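PDB 3OFT: cytochrome P450 from Novosphingobium aromaticivorans, which belongs to the cytochrome P450 family of haem-thiolate proteins and carries a haem in a mainly helical fold with a smaller beta-rich part. Local coordinates for residues Gly47-Ala52 and Val296-Gly301; Lys116-Ala121 and Leu359-Gly364. All blocks are in the same frame, centred on the assembly; numbering follows the deposited sequence.

Contact 1 of 2, residues Gly47-Ala52 and Val296-Gly301; sequences GHWIAA and VTIRKG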
loop_
_atom_site.group_PDB
_atom_site.type_symbol
_atom_site.label_atom_id
_atom_site.label_comp_id
_atom_site.label_asym_id
_atom_site.label_seq_id
_atom_site.Cartn_x
_atom_site.Cartn_y
_atom_site.Cartn_z
ATOM N N GLY A 47 6.524 20.976 -9.694
ATOM C CA GLY A 47 6.026 20.863 -11.062
ATOM C C GLY A 47 6.126 19.439 -11.596
ATOM O O GLY A 47 7.231 18.883 -11.737
ATOM N N HIS A 48 4.969 18.855 -11.904
ATOM C CA HIS A 48 4.909 17.438 -12.322
ATOM C C HIS A 48 3.563 17.102 -12.979
ATOM O O HIS A 48 2.542 17.743 -12.680
ATOM C CB HIS A 48 5.193 16.517 -11.113
ATOM C CG HIS A 48 4.081 16.463 -10.113
ATOM N ND1 HIS A 48 4.065 17.227 -8.960
ATOM C CD2 HIS A 48 2.958 15.717 -10.084
ATOM C CE1 HIS A 48 2.964 16.952 -8.270
ATOM N NE2 HIS A 48 2.261 16.070 -8.952
ATOM N N TRP A 49 3.549 16.073 -13.819
ATOM C CA TRP A 49 2.309 15.598 -14.380
ATOM C C TRP A 49 1.514 14.781 -13.379
ATOM O O TRP A 49 2.077 14.156 -12.467
ATOM C CB TRP A 49 2.539 14.731 -15.626
ATOM C CG TRP A 49 3.248 15.410 -16.801
ATOM C CD1 TRP A 49 4.586 15.329 -17.116
ATOM C CD2 TRP A 49 2.644 16.224 -17.813
ATOM N NE1 TRP A 49 4.835 16.060 -18.263
ATOM C CE2 TRP A 49 3.666 16.625 -18.698
ATOM C CE3 TRP A 49 1.335 16.675 -18.044
ATOM C CZ2 TRP A 49 3.409 17.410 -19.839
ATOM C CZ3 TRP A 49 1.083 17.486 -19.165
ATOM C CH2 TRP A 49 2.126 17.851 -20.039
ATOM N N ILE A 50 0.202 14.784 -13.562
ATOM C CA ILE A 50 -0.678 13.874 -12.823
ATOM C C ILE A 50 -1.590 13.163 -13.837
ATOM O O ILE A 50 -2.286 13.828 -14.653
ATOM C CB ILE A 50 -1.580 14.577 -11.767
ATOM C CG1 ILE A 50 -0.773 15.318 -10.696
ATOM C CG2 ILE A 50 -2.532 13.541 -11.149
ATOM C CD1 ILE A 50 -1.597 16.327 -9.797
ATOM N N ALA A 51 -1.602 11.831 -13.812
ATOM C CA ALA A 51 -2.508 11.098 -14.695
ATOM C C ALA A 51 -3.899 11.168 -14.053
ATOM O O ALA A 51 -4.034 10.850 -12.886
ATOM C CB ALA A 51 -2.054 9.680 -14.870
ATOM N N ALA A 52 -4.912 11.601 -14.814
ATOM C CA ALA A 52 -6.184 12.015 -14.240
ATOM C C ALA A 52 -7.386 11.366 -14.919
ATOM O O ALA A 52 -8.503 11.859 -14.821
ATOM C CB ALA A 52 -6.298 13.553 -14.257
ATOM N N VAL A 296 -0.594 15.012 -25.355
ATOM C CA VAL A 296 0.572 15.808 -24.967
ATOM C C VAL A 296 1.789 14.891 -24.958
ATOM O O VAL A 296 1.660 13.691 -25.234
ATOM C CB VAL A 296 0.419 16.534 -23.602
ATOM C CG1 VAL A 296 -0.658 17.629 -23.669
ATOM C CG2 VAL A 296 0.158 15.530 -22.441
ATOM N N THR A 297 2.963 15.463 -24.691
ATOM C CA THR A 297 4.210 14.716 -24.633
ATOM C C THR A 297 4.850 14.958 -23.279
ATOM O O THR A 297 5.219 16.089 -22.922
ATOM C CB THR A 297 5.227 15.159 -25.701
ATOM O OG1 THR A 297 4.661 14.970 -26.999
ATOM C CG2 THR A 297 6.545 14.353 -25.600
ATOM N N ILE A 298 4.987 13.872 -22.534
ATOM C CA ILE A 298 5.794 13.891 -21.338
ATOM C C ILE A 298 7.244 13.832 -21.833
ATOM O O ILE A 298 7.608 12.924 -22.556
ATOM C CB ILE A 298 5.450 12.677 -20.431
ATOM C CG1 ILE A 298 3.988 12.767 -19.972
ATOM C CG2 ILE A 298 6.434 12.616 -19.244
ATOM C CD1 ILE A 298 3.407 11.486 -19.410
ATOM N N ARG A 299 8.065 14.803 -21.472
ATOM C CA ARG A 299 9.470 14.850 -21.924
ATOM C C ARG A 299 10.404 14.161 -20.963
ATOM O O ARG A 299 10.173 14.200 -19.742
ATOM C CB ARG A 299 9.936 16.315 -22.050
ATOM C CG ARG A 299 9.175 17.101 -23.139
ATOM C CD ARG A 299 9.809 18.484 -23.378
ATOM N NE ARG A 299 11.127 18.360 -23.990
ATOM C CZ ARG A 299 12.001 19.355 -24.123
ATOM N NH1 ARG A 299 11.711 20.573 -23.681
ATOM N NH2 ARG A 299 13.180 19.118 -24.702
ATOM N N LYS A 300 11.496 13.605 -21.491
ATOM C CA LYS A 300 12.577 13.056 -20.657
ATOM C C LYS A 300 12.912 13.978 -19.500
ATOM O O LYS A 300 13.186 15.171 -19.704
ATOM C CB LYS A 300 13.911 12.867 -21.452
ATOM C CG LYS A 300 14.008 11.627 -22.302
ATOM C CD LYS A 300 15.177 11.766 -23.323
ATOM C CE LYS A 300 14.839 12.801 -24.389
ATOM N NZ LYS A 300 15.874 12.898 -25.453
ATOM N N GLY A 301 12.922 13.411 -18.297
ATOM C CA GLY A 301 13.191 14.175 -17.090
ATOM C C GLY A 301 11.970 14.686 -16.362
ATOM O O GLY A 301 12.101 15.099 -15.214
#

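Contact 2 of 2, residues Lys116-Ala121 and Leu359-Gly364; sequences KVQAVA and LREWLG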
loop_
_atom_site.group_PDB
_atom_site.type_symbol
_atom_site.label_atom_id
_atom_site.label_comp_id
_atom_site.label_asym_id
_atom_site.label_seq_id
_atom_site.Cartn_x
_atom_site.Cartn_y
_atom_site.Cartn_z
ATOM N N LYS A 116 -0.852 -18.742 11.343
ATOM C CA LYS A 116 -0.107 -17.825 12.217
ATOM C C LYS A 116 -0.599 -16.384 12.092
ATOM O O LYS A 116 -0.766 -15.715 13.101
ATOM C CB LYS A 116 1.410 -17.871 11.987
ATOM C CG LYS A 116 2.073 -19.081 12.644
ATOM C CD LYS A 116 3.600 -18.947 12.675
ATOM C CE LYS A 116 4.246 -19.611 11.476
ATOM N NZ LYS A 116 5.755 -19.521 11.565
ATOM N N VAL A 117 -0.837 -15.927 10.873
ATOM C CA VAL A 117 -1.303 -14.543 10.661
ATOM C C VAL A 117 -2.710 -14.371 11.239
ATOM O O VAL A 117 -2.989 -13.381 11.912
ATOM C CB VAL A 117 -1.172 -14.112 9.177
ATOM C CG1 VAL A 117 -1.699 -12.674 8.914
ATOM C CG2 VAL A 117 0.268 -14.183 8.769
ATOM N N GLN A 118 -3.580 -15.354 11.029
ATOM C CA GLN A 118 -4.901 -15.316 11.669
ATOM C C GLN A 118 -4.800 -15.241 13.184
ATOM O O GLN A 118 -5.550 -14.510 13.821
ATOM C CB GLN A 118 -5.777 -16.497 11.223
ATOM C CG GLN A 118 -7.311 -16.256 11.476
ATOM C CD GLN A 118 -8.239 -17.157 10.638
ATOM O OE1 GLN A 118 -7.866 -17.645 9.556
ATOM N NE2 GLN A 118 -9.465 -17.354 11.132
ATOM N N ALA A 119 -3.891 -16.002 13.784
ATOM C CA ALA A 119 -3.746 -15.956 15.249
ATOM C C ALA A 119 -3.331 -14.548 15.779
ATOM O O ALA A 119 -3.758 -14.094 16.854
ATOM C CB ALA A 119 -2.772 -17.019 15.711
ATOM N N VAL A 120 -2.493 -13.863 15.005
ATOM C CA VAL A 120 -2.088 -12.491 15.324
ATOM C C VAL A 120 -3.290 -11.528 15.273
ATOM O O VAL A 120 -3.484 -10.716 16.200
ATOM C CB VAL A 120 -0.990 -12.001 14.339
ATOM C CG1 VAL A 120 -0.851 -10.493 14.407
ATOM C CG2 VAL A 120 0.292 -12.663 14.672
ATOM N N ALA A 121 -4.083 -11.607 14.204
ATOM C CA ALA A 121 -5.292 -10.769 14.098
ATOM C C ALA A 121 -6.259 -11.082 15.243
ATOM O O ALA A 121 -6.829 -10.168 15.863
ATOM C CB ALA A 121 -5.984 -10.970 12.722
ATOM N N LEU A 359 -11.084 -9.978 8.118
ATOM C CA LEU A 359 -12.527 -10.118 8.026
ATOM C C LEU A 359 -12.976 -11.330 8.834
ATOM O O LEU A 359 -13.958 -11.260 9.551
ATOM C CB LEU A 359 -12.972 -10.260 6.564
ATOM C CG LEU A 359 -12.802 -8.990 5.707
ATOM C CD1 LEU A 359 -12.933 -9.250 4.205
ATOM C CD2 LEU A 359 -13.823 -7.950 6.157
ATOM N N ARG A 360 -12.262 -12.443 8.733
ATOM C CA ARG A 360 -12.707 -13.649 9.431
ATOM C C ARG A 360 -12.700 -13.398 10.932
ATOM O O ARG A 360 -13.648 -13.752 11.644
ATOM C CB ARG A 360 -11.793 -14.844 9.146
ATOM C CG ARG A 360 -11.958 -15.414 7.780
ATOM C CD ARG A 360 -11.119 -16.710 7.594
ATOM N NE ARG A 360 -11.174 -17.021 6.169
ATOM C CZ ARG A 360 -12.286 -17.374 5.499
ATOM N NH1 ARG A 360 -13.459 -17.535 6.120
ATOM N NH2 ARG A 360 -12.234 -17.593 4.187
ATOM N N GLU A 361 -11.634 -12.811 11.423
ATOM C CA GLU A 361 -11.519 -12.640 12.865
ATOM C C GLU A 361 -12.355 -11.530 13.430
ATOM O O GLU A 361 -12.932 -11.709 14.523
ATOM C CB GLU A 361 -10.063 -12.491 13.289
ATOM C CG GLU A 361 -9.300 -13.807 13.238
ATOM C CD GLU A 361 -9.918 -14.921 14.113
ATOM O OE1 GLU A 361 -9.949 -16.081 13.651
ATOM O OE2 GLU A 361 -10.353 -14.636 15.247
ATOM N N TRP A 362 -12.432 -10.400 12.716
ATOM C CA TRP A 362 -13.167 -9.225 13.201
ATOM C C TRP A 362 -14.659 -9.471 13.199
ATOM O O TRP A 362 -15.350 -9.238 14.223
ATOM C CB TRP A 362 -12.850 -7.967 12.362
ATOM C CG TRP A 362 -13.313 -6.646 12.968
ATOM C CD1 TRP A 362 -14.403 -5.903 12.597
ATOM C CD2 TRP A 362 -12.680 -5.922 14.023
ATOM N NE1 TRP A 362 -14.491 -4.758 13.376
ATOM C CE2 TRP A 362 -13.440 -4.752 14.254
ATOM C CE3 TRP A 362 -11.557 -6.168 14.818
ATOM C CZ2 TRP A 362 -13.116 -3.821 15.256
ATOM C CZ3 TRP A 362 -11.217 -5.229 15.790
ATOM C CH2 TRP A 362 -12.000 -4.066 15.996
ATOM N N LEU A 363 -15.161 -9.940 12.059
ATOM C CA LEU A 363 -16.562 -10.327 11.948
ATOM C C LEU A 363 -16.940 -11.503 12.830
ATOM O O LEU A 363 -18.008 -11.490 13.421
ATOM C CB LEU A 363 -16.917 -10.623 10.490
ATOM C CG LEU A 363 -16.878 -9.385 9.592
ATOM C CD1 LEU A 363 -16.950 -9.778 8.110
ATOM C CD2 LEU A 363 -18.003 -8.452 9.907
ATOM N N GLY A 364 -16.091 -12.528 12.882
ATOM C CA GLY A 364 -16.356 -13.710 13.682
ATOM C C GLY A 364 -16.293 -13.435 15.177
ATOM O O GLY A 364 -17.094 -13.977 15.946
#

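Contact 1 of 2, residues Gly47-Ala52 and Val296-Gly301
The indole NE1 of Trp49, with Ile298 CG1 3.8 Å away, is hydrogen-bonded to Asp302 OD1, just past 296-301 in the chain; the same OD1 also takes the backbone N of Arg299. This pins the five-membered end of the indole in place, and Ile298 lies against that end. Its CG1 sits 3.9 Å from the centroid of the Trp49 five-membered ring and only 13° off the normal, a CH-pi contact over one face of the indole. Ile298 CG2 adds a second touch, 3.9 Å from Trp49 CD1.

The six-membered ring meets the start of strand 296-298. Val296 CG2 straddles its outer bond, 3.9 Å from both CH2 and CZ3 of Trp49, coming in obliquely. Between the two aliphatic residues the carbonyl O of Thr297 comes within 3.8 Å of Trp49 CZ2; this oxygen is hydrogen-bonded to His5 ND1. The Thr297 side chain starts out away from the indole, and its OG1 bonds to Asp292 OD1 in the partner strand of the hairpin.

What brings the ring across is its first torsion, with CG anti to the carbonyl carbon (chi1 -60°). Length matters here, because the strand axes stay 10.0 Å apart at their closest and run at 119° to each other. Strand 48-51 belongs to the mixed sheet, between 39-42 and 303-307, whereas 296-298 pairs with 291-293 in a small hairpin. Trp41 meets Trp49 edge-to-face.

One indole therefore bridges the two sheets with aliphatic contact at both ends and a backbone carbonyl beside CZ2 between them, while the single N-H of this buried ring is satisfied by a carboxylate that also holds the turn leading out of the hairpin.

Contact 2 of 2, residues Lys116-Ala121 and Leu359-Gly364
Helix-to-helix packing, with a polar bond from Gln118 to Glu361 on its partly exposed side, joins helix 107-128 to helix 348-365; by their order in the chain these probably correspond to helices D and L of the P450 fold. The two segments run nearly the same way, 34° between their directions, with axes 9.4 Å apart at the closest point.

Gln118 NE2 donates to Glu361 OE1 at 2.9 Å, and the bond is almost straight (172° at the hydrogen). The acceptor lies in the plane of the Gln118 amide, and OE1 accepts the bond with its anti lone pair, the one turned away from the other carboxylate oxygen. Gln118 reaches over with its CG anti to the backbone N (chi1 -161°) and the rest of the chain extended, whereas Glu361 is folded at its second torsion; the two side chains meet at about a right angle. Their aliphatic parts also press together, Gln118 CG lying 3.6 Å from Glu361 CG.

On one flank the methylene CD of Arg360 passes 3.9 Å from Gln118 OE1, a contact through carbon. Deeper in, small Ala121 lets the backbones close up: its CB is 4.4 Å from Glu361 CB, and the CA atoms of the same pair are 6.6 Å apart.

Val357, one turn before Glu361, extends the interface against Gln118 and Ala121. Helix 144-152 packs on Val117 and Val120, helix 267-277 touches Leu359 and Arg360, and Trp362 turns into an aromatic group with Phe136, Phe140 and Phe369, the last of these in strand 369-371.

In the fold
The two contacts lie on opposite sides of the chain's centre, with their nearest atoms about 28 Å apart, and share no helix or strand. Contact 1 belongs to the beta-rich part, and three of its four touching residues are buried; contact 2 lies between two long helices and is only partly buried. Their chemistry follows suit. Between 47-52 and 296-301 the meeting is aromatic and aliphatic, its polar atoms being served by residues outside both segments, whereas 116-121 and 359-364 exchange a direct hydrogen bond between side chains. Each joins an early part of the chain to a late one, and their segments alternate along the sequence.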